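Local coordinates for protein racemase, putative (Roseobacter denitrificans, PDB 3TCS) that binds magnesium and is probably a hydro-lyase or racemase of the mandelate racemase/muconate lactonizing enzyme group in the enolase superfamily, at residues G97-L100 against R101-M104; A110-D113 against L114-K117; L282-G286 against I287-L291. All blocks are in the same frame, centred on the assembly; numbering follows the deposited sequence.

Each contact is a local one inside a continuous run of chain, so none closes a long loop; the three follow in series without nesting or crossing. Contact 1 opens helix 98-119 of the N-terminal capping domain, and contact 2 lies farther along the same helix, with centres 20 Å apart. Much later, contact 3 turns the chain from the loop after strand 276-277 of the barrel into helix 287-300. In space, contact 3 touches both others: Arg289 packs on Arg101 and Met104, Tyr283 on Arg102, and Ile287 and Cys288 on Trp112. The barrel helix is thus joined to the capping helix at both places.

Contact 1 of 3, residues G97-L100 against R101-M104; sequences GSYL and RRAM
Gly97 takes the N-cap position and the chain enters the first turns of helix 98-119, where Arg102 N donates to Ser98 O, Ala103 N to Tyr99 O and Met104 N to Leu100 O. With phi at 134°, Gly97 has a backbone in which a beta carbon would run into the carbonyl oxygen before it, so the position suits a glycine. The main side-chain bond joins Ser98 and Arg102. Arg102 NE gives its hydrogen to Ser98 OG at 2.5 Å, with an N-H...O angle of 160° and the hydroxyl oxygen almost in the guanidinium plane; the length is unusually short and should not be read as a measure of strength. Ser98 OG lies anti to its own nitrogen (chi1 -175°), which swings it round to meet Arg102, whose chain runs extended from CG to NE. On the way Arg102 CD passes the Tyr99 ring, 4.2 Å from its CD1. Arg101 instead bends at chi2 and folds back toward the start of the helix: its NH1 makes a weak bond to Gly97 O at 3.1 Å and another bond to Phe95 O. Leu100 CD2 lies over one face of this guanidinium, 3.8 Å from Arg101 NH1, while Leu100 CG meets Met104 SD at 3.9 Å. The contact belongs to the capping domain and also to the dimer interface: Arg102 NH2 bonds to Lys94 O of the second subunit, and the Tyr99 ring meets that of Phe95 of the second subunit. Within the chain, Tyr99, Arg102 and Ala103 pack on helix 58-73, Arg101 and Met104 reach Thr89 of helix 81-91, and helix 287-300 lies against the same two side chains.

Contact 2 of 3, residues A110-D113 against L114-K117; sequences AIWD and LRGK
Arg115 reaches back one turn and stands its guanidinium on edge over one face of the Trp112 indole, NH1 foremost. The two planes are 87° apart, so NH1 points down on the six-membered ring, 3.4 Å from CH2, in a cation-pi contact with Arg115 CZ 4.6 Å from the ring centroid. Ile111 CG2 sits over a face of the same guanidinium, 3.8 Å from Arg115 NE, and Arg115 NH2 is held by Ile78 O. Asp113 and Lys117 form a second pair, one turn apart: the extended lysine brings NZ to the syn lone pair of Asp113 OD2 at 2.8 Å. The carboxylate is also gripped by two backbone amides, Trp50 N at OD2 and Trp369 N at OD1. Water 1 donates to OD1 and weakly accepts from Lys117 NZ. Replacing Asp113 with an alanine would probably leave these two amides without the carboxylate that they and Lys117 share, and let the lysine chain swing away. Trp112-Arg115 is an i to i+3 link and Asp113-Lys117 an i to i+4 link, both along an alpha helix, here helix 98-119 of the enolase-superfamily N-terminal domain.

Contact 3 of 3, residues L282-G286 against I287-L291; sequences LYLGG and ICRTL
The N-terminal end of helix 287-300, with Gly286 at the N-cap, follows the loop after strand 276-277 and is fastened by side chains that turn back on that loop. Thr290 OG1 donates to Gly286 O at 2.7 Å, and Thr290 N reaches the same oxygen at 3.0 Å from the opposite face of the carbonyl plane. The hydroxyl sits beside its own nitrogen (chi1 -63°), which turns it back toward the first turn, onto that carbonyl. Arg289, bent at chi3 (52°), holds the preceding turn: NE bonds Leu284 O at 2.7 Å, with a weak second bond from NH2. NE lies in the carbonyl plane of Leu284, and Leu284 O lies nearly in the guanidinium plane (6° out). Gly285 CA is at the edge of the same group, 3.7 Å from Arg289 NE. Leu284 CD2 presses on Thr290 CA at 3.5 Å, a tight carbon contact. Water 2 bridges Gly285 O to Arg289 N. At the helix start, Asp108 of helix 98-119 accepts from Ile287 N and Cys288 N. Cys288 also packs against helix 81-91, and Thr290 meets Leu321 of helix 314-322.

Contact 1 of 3, residues G97-L100 against R101-M104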
loop_
_atom_site.group_PDB
_atom_site.type_symbol
_atom_site.label_atom_id
_atom_site.label_comp_id
_atom_site.label_asym_id
_atom_site.label_seq_id
_atom_site.Cartn_x
_atom_site.Cartn_y
_atom_site.Cartn_z
ATOM N N GLY B 97 2.386 -0.395 -1.311
ATOM C CA GLY B 97 1.428 0.577 -0.833
ATOM C C GLY B 97 1.899 2.010 -0.780
ATOM O O GLY B 97 3.027 2.336 -1.149
ATOM N N SER B 98 1.016 2.851 -0.256
ATOM C CA SER B 98 1.216 4.288 -0.168
ATOM C C SER B 98 2.398 4.865 0.605
ATOM O O SER B 98 3.130 5.689 0.066
ATOM C CB SER B 98 -0.072 4.932 0.355
ATOM O OG SER B 98 0.019 6.346 0.352
ATOM N N TYR B 99 2.583 4.458 1.859
ATOM C CA TYR B 99 3.661 5.045 2.651
ATOM C C TYR B 99 5.060 4.986 2.051
ATOM O O TYR B 99 5.764 5.996 2.054
ATOM C CB TYR B 99 3.658 4.483 4.080
ATOM C CG TYR B 99 2.729 5.244 5.007
ATOM C CD1 TYR B 99 2.951 6.593 5.295
ATOM C CD2 TYR B 99 1.614 4.625 5.575
ATOM C CE1 TYR B 99 2.086 7.309 6.130
ATOM C CE2 TYR B 99 0.744 5.327 6.408
ATOM C CZ TYR B 99 0.985 6.667 6.682
ATOM O OH TYR B 99 0.124 7.358 7.503
ATOM N N LEU B 100 5.474 3.838 1.523
ATOM C CA LEU B 100 6.810 3.764 0.931
ATOM C C LEU B 100 6.945 4.732 -0.250
ATOM O O LEU B 100 7.980 5.378 -0.411
ATOM C CB LEU B 100 7.132 2.341 0.455
ATOM C CG LEU B 100 8.569 2.135 -0.054
ATOM C CD1 LEU B 100 9.526 2.087 1.123
ATOM C CD2 LEU B 100 8.662 0.847 -0.868
ATOM N N ARG B 101 5.905 4.832 -1.077
ATOM C CA ARG B 101 5.951 5.723 -2.235
ATOM C C ARG B 101 5.912 7.182 -1.814
ATOM O O ARG B 101 6.573 8.020 -2.420
ATOM C CB ARG B 101 4.794 5.444 -3.201
ATOM C CG ARG B 101 5.019 4.255 -4.112
ATOM C CD ARG B 101 4.918 2.984 -3.334
ATOM N NE ARG B 101 5.243 1.800 -4.116
ATOM C CZ ARG B 101 5.373 0.597 -3.572
ATOM N NH1 ARG B 101 5.195 0.458 -2.266
ATOM N NH2 ARG B 101 5.697 -0.450 -4.318
ATOM N N ARG B 102 5.124 7.486 -0.789
ATOM C CA ARG B 102 5.035 8.857 -0.286
ATOM C C ARG B 102 6.413 9.315 0.178
ATOM O O ARG B 102 6.780 10.481 0.020
ATOM C CB ARG B 102 4.073 8.935 0.901
ATOM C CG ARG B 102 2.604 8.785 0.554
ATOM C CD ARG B 102 1.763 8.701 1.825
ATOM N NE ARG B 102 0.340 8.580 1.520
ATOM C CZ ARG B 102 -0.559 9.539 1.718
ATOM N NH1 ARG B 102 -0.193 10.711 2.232
ATOM N NH2 ARG B 102 -1.826 9.326 1.394
ATOM N N ALA B 103 7.165 8.383 0.759
ATOM C CA ALA B 103 8.507 8.668 1.272
ATOM C C ALA B 103 9.506 8.790 0.125
ATOM O O ALA B 103 10.310 9.724 0.082
ATOM C CB ALA B 103 8.944 7.560 2.237
ATOM N N MET B 104 9.454 7.836 -0.800
ATOM C CA MET B 104 10.339 7.850 -1.957
ATOM C C MET B 104 10.181 9.156 -2.731
ATOM O O MET B 104 11.158 9.698 -3.255
ATOM C CB MET B 104 10.009 6.688 -2.897
ATOM C CG MET B 104 10.328 5.309 -2.344
ATOM S SD MET B 104 9.576 4.006 -3.355
ATOM C CE MET B 104 10.196 4.422 -4.977
#

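Contact 2 of 3, residues A110-D113 against L114-K117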
loop_
_atom_site.group_PDB
_atom_site.type_symbol
_atom_site.label_atom_id
_atom_site.label_comp_id
_atom_site.label_asym_id
_atom_site.label_seq_id
_atom_site.Cartn_x
_atom_site.Cartn_y
_atom_site.Cartn_z
ATOM N N ALA B 110 13.657 15.896 -4.280
ATOM C CA ALA B 110 14.822 16.650 -3.802
ATOM C C ALA B 110 15.975 16.464 -4.793
ATOM O O ALA B 110 16.769 17.379 -5.033
ATOM C CB ALA B 110 15.239 16.159 -2.410
ATOM N N ILE B 111 16.060 15.271 -5.370
ATOM C CA ILE B 111 17.101 14.974 -6.341
ATOM C C ILE B 111 16.877 15.797 -7.609
ATOM O O ILE B 111 17.829 16.296 -8.197
ATOM C CB ILE B 111 17.137 13.454 -6.656
ATOM C CG1 ILE B 111 17.703 12.709 -5.443
ATOM C CG2 ILE B 111 17.957 13.178 -7.907
ATOM C CD1 ILE B 111 17.700 11.197 -5.576
ATOM N N TRP B 112 15.626 15.968 -8.030
ATOM C CA TRP B 112 15.386 16.773 -9.227
ATOM C C TRP B 112 15.745 18.238 -8.985
ATOM O O TRP B 112 16.266 18.907 -9.874
ATOM C CB TRP B 112 13.934 16.634 -9.699
ATOM C CG TRP B 112 13.704 15.323 -10.390
ATOM C CD1 TRP B 112 13.143 14.197 -9.858
ATOM C CD2 TRP B 112 14.095 14.985 -11.727
ATOM N NE1 TRP B 112 13.163 13.176 -10.782
ATOM C CE2 TRP B 112 13.739 13.634 -11.938
ATOM C CE3 TRP B 112 14.712 15.694 -12.769
ATOM C CZ2 TRP B 112 13.979 12.975 -13.152
ATOM C CZ3 TRP B 112 14.952 15.036 -13.976
ATOM C CH2 TRP B 112 14.584 13.691 -14.155
ATOM N N ASP B 113 15.477 18.731 -7.780
ATOM C CA ASP B 113 15.819 20.106 -7.433
ATOM C C ASP B 113 17.342 20.245 -7.491
ATOM O O ASP B 113 17.874 21.236 -8.002
ATOM C CB ASP B 113 15.328 20.422 -6.021
ATOM C CG ASP B 113 15.569 21.865 -5.630
ATOM O OD1 ASP B 113 15.099 22.754 -6.364
ATOM O OD2 ASP B 113 16.222 22.109 -4.592
ATOM N N LEU B 114 18.040 19.244 -6.961
ATOM C CA LEU B 114 19.500 19.249 -6.953
ATOM C C LEU B 114 20.040 19.308 -8.379
ATOM O O LEU B 114 20.964 20.062 -8.666
ATOM C CB LEU B 114 20.034 17.994 -6.250
ATOM C CG LEU B 114 21.539 17.697 -6.340
ATOM C CD1 LEU B 114 22.341 18.840 -5.755
ATOM C CD2 LEU B 114 21.844 16.415 -5.592
ATOM N N ARG B 115 19.457 18.513 -9.268
ATOM C CA ARG B 115 19.890 18.484 -10.662
ATOM C C ARG B 115 19.667 19.833 -11.329
ATOM O O ARG B 115 20.540 20.339 -12.033
ATOM C CB ARG B 115 19.135 17.393 -11.427
ATOM C CG ARG B 115 19.562 15.969 -11.073
ATOM C CD ARG B 115 18.597 14.932 -11.651
ATOM N NE ARG B 115 19.105 13.566 -11.508
ATOM C CZ ARG B 115 18.446 12.476 -11.891
ATOM N NH1 ARG B 115 17.242 12.584 -12.440
ATOM N NH2 ARG B 115 18.994 11.276 -11.742
ATOM N N GLY B 116 18.488 20.410 -11.108
ATOM C CA GLY B 116 18.189 21.703 -11.689
ATOM C C GLY B 116 19.166 22.761 -11.214
ATOM O O GLY B 116 19.618 23.594 -12.000
ATOM N N LYS B 117 19.501 22.732 -9.927
ATOM C CA LYS B 117 20.432 23.704 -9.372
ATOM C C LYS B 117 21.860 23.478 -9.875
ATOM O O LYS B 117 22.595 24.436 -10.113
ATOM C CB LYS B 117 20.364 23.676 -7.839
ATOM C CG LYS B 117 19.095 24.341 -7.297
ATOM C CD LYS B 117 18.896 24.139 -5.802
ATOM C CE LYS B 117 17.721 24.977 -5.306
ATOM N NZ LYS B 117 17.298 24.602 -3.923
HETATM O O HOH W 1 14.134 25.037 -5.292
#

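Contact 3 of 3, residues L282-G286 against I287-L291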
loop_
_atom_site.group_PDB
_atom_site.type_symbol
_atom_site.label_atom_id
_atom_site.label_comp_id
_atom_site.label_asym_id
_atom_site.label_seq_id
_atom_site.Cartn_x
_atom_site.Cartn_y
_atom_site.Cartn_z
ATOM N N LEU B 282 3.343 12.930 -5.802
ATOM C CA LEU B 282 3.855 12.465 -4.523
ATOM C C LEU B 282 3.245 11.147 -4.036
ATOM O O LEU B 282 3.940 10.345 -3.414
ATOM C CB LEU B 282 3.710 13.582 -3.481
ATOM C CG LEU B 282 4.397 14.891 -3.920
ATOM C CD1 LEU B 282 4.277 15.932 -2.812
ATOM C CD2 LEU B 282 5.876 14.640 -4.247
ATOM N N TYR B 283 1.962 10.905 -4.308
ATOM C CA TYR B 283 1.369 9.634 -3.890
ATOM C C TYR B 283 1.975 8.504 -4.729
ATOM O O TYR B 283 2.085 7.364 -4.272
ATOM C CB TYR B 283 -0.154 9.603 -4.106
ATOM C CG TYR B 283 -0.989 10.516 -3.227
ATOM C CD1 TYR B 283 -0.592 10.834 -1.926
ATOM C CD2 TYR B 283 -2.209 11.024 -3.686
ATOM C CE1 TYR B 283 -1.389 11.635 -1.104
ATOM C CE2 TYR B 283 -3.014 11.825 -2.871
ATOM C CZ TYR B 283 -2.596 12.124 -1.580
ATOM O OH TYR B 283 -3.389 12.901 -0.763
ATOM N N LEU B 284 2.356 8.827 -5.962
ATOM C CA LEU B 284 2.907 7.838 -6.888
ATOM C C LEU B 284 4.375 7.480 -6.661
ATOM O O LEU B 284 4.857 6.480 -7.188
ATOM C CB LEU B 284 2.698 8.313 -8.333
ATOM C CG LEU B 284 3.143 7.456 -9.525
ATOM C CD1 LEU B 284 2.621 6.030 -9.397
ATOM C CD2 LEU B 284 2.609 8.099 -10.807
ATOM N N GLY B 285 5.090 8.283 -5.882
ATOM C CA GLY B 285 6.486 7.968 -5.625
ATOM C C GLY B 285 7.505 8.915 -6.230
ATOM O O GLY B 285 8.706 8.655 -6.167
ATOM N N GLY B 286 7.047 10.012 -6.819
ATOM C CA GLY B 286 7.988 10.965 -7.372
ATOM C C GLY B 286 7.879 11.217 -8.858
ATOM O O GLY B 286 7.039 10.630 -9.548
ATOM N N ILE B 287 8.744 12.104 -9.343
ATOM C CA ILE B 287 8.791 12.478 -10.753
ATOM C C ILE B 287 9.123 11.294 -11.665
ATOM O O ILE B 287 8.420 11.039 -12.641
ATOM C CB ILE B 287 9.839 13.591 -10.980
ATOM C CG1 ILE B 287 9.380 14.884 -10.295
ATOM C CG2 ILE B 287 10.063 13.813 -12.472
ATOM C CD1 ILE B 287 8.117 15.484 -10.883
ATOM N N CYS B 288 10.197 10.577 -11.354
ATOM C CA CYS B 288 10.595 9.442 -12.182
ATOM C C CYS B 288 9.458 8.448 -12.382
ATOM O O CYS B 288 9.166 8.042 -13.505
ATOM C CB CYS B 288 11.797 8.726 -11.567
ATOM S SG CYS B 288 13.305 9.695 -11.627
ATOM N N ARG B 289 8.809 8.058 -11.294
ATOM C CA ARG B 289 7.720 7.103 -11.397
ATOM C C ARG B 289 6.509 7.710 -12.100
ATOM O O ARG B 289 5.811 7.021 -12.842
ATOM C CB ARG B 289 7.375 6.569 -10.003
ATOM C CG ARG B 289 8.463 5.616 -9.460
ATOM C CD ARG B 289 8.279 5.323 -7.982
ATOM N NE ARG B 289 6.923 4.876 -7.694
ATOM C CZ ARG B 289 6.494 3.623 -7.807
ATOM N NH1 ARG B 289 7.319 2.655 -8.197
ATOM N NH2 ARG B 289 5.225 3.344 -7.542
ATOM N N THR B 290 6.263 9.000 -11.895
ATOM C CA THR B 290 5.142 9.642 -12.575
ATOM C C THR B 290 5.413 9.656 -14.086
ATOM O O THR B 290 4.500 9.460 -14.890
ATOM C CB THR B 290 4.924 11.086 -12.074
ATOM O OG1 THR B 290 4.589 11.057 -10.679
ATOM C CG2 THR B 290 3.789 11.749 -12.844
ATOM N N LEU B 291 6.668 9.877 -14.469
ATOM C CA LEU B 291 7.035 9.892 -15.885
ATOM C C LEU B 291 6.779 8.530 -16.542
ATOM O O LEU B 291 6.528 8.449 -17.746
ATOM C CB LEU B 291 8.502 10.293 -16.056
ATOM C CG LEU B 291 8.808 11.760 -15.729
ATOM C CD1 LEU B 291 10.302 12.027 -15.874
ATOM C CD2 LEU B 291 8.010 12.664 -16.658
HETATM O O HOH W 2 9.939 8.697 -8.718
#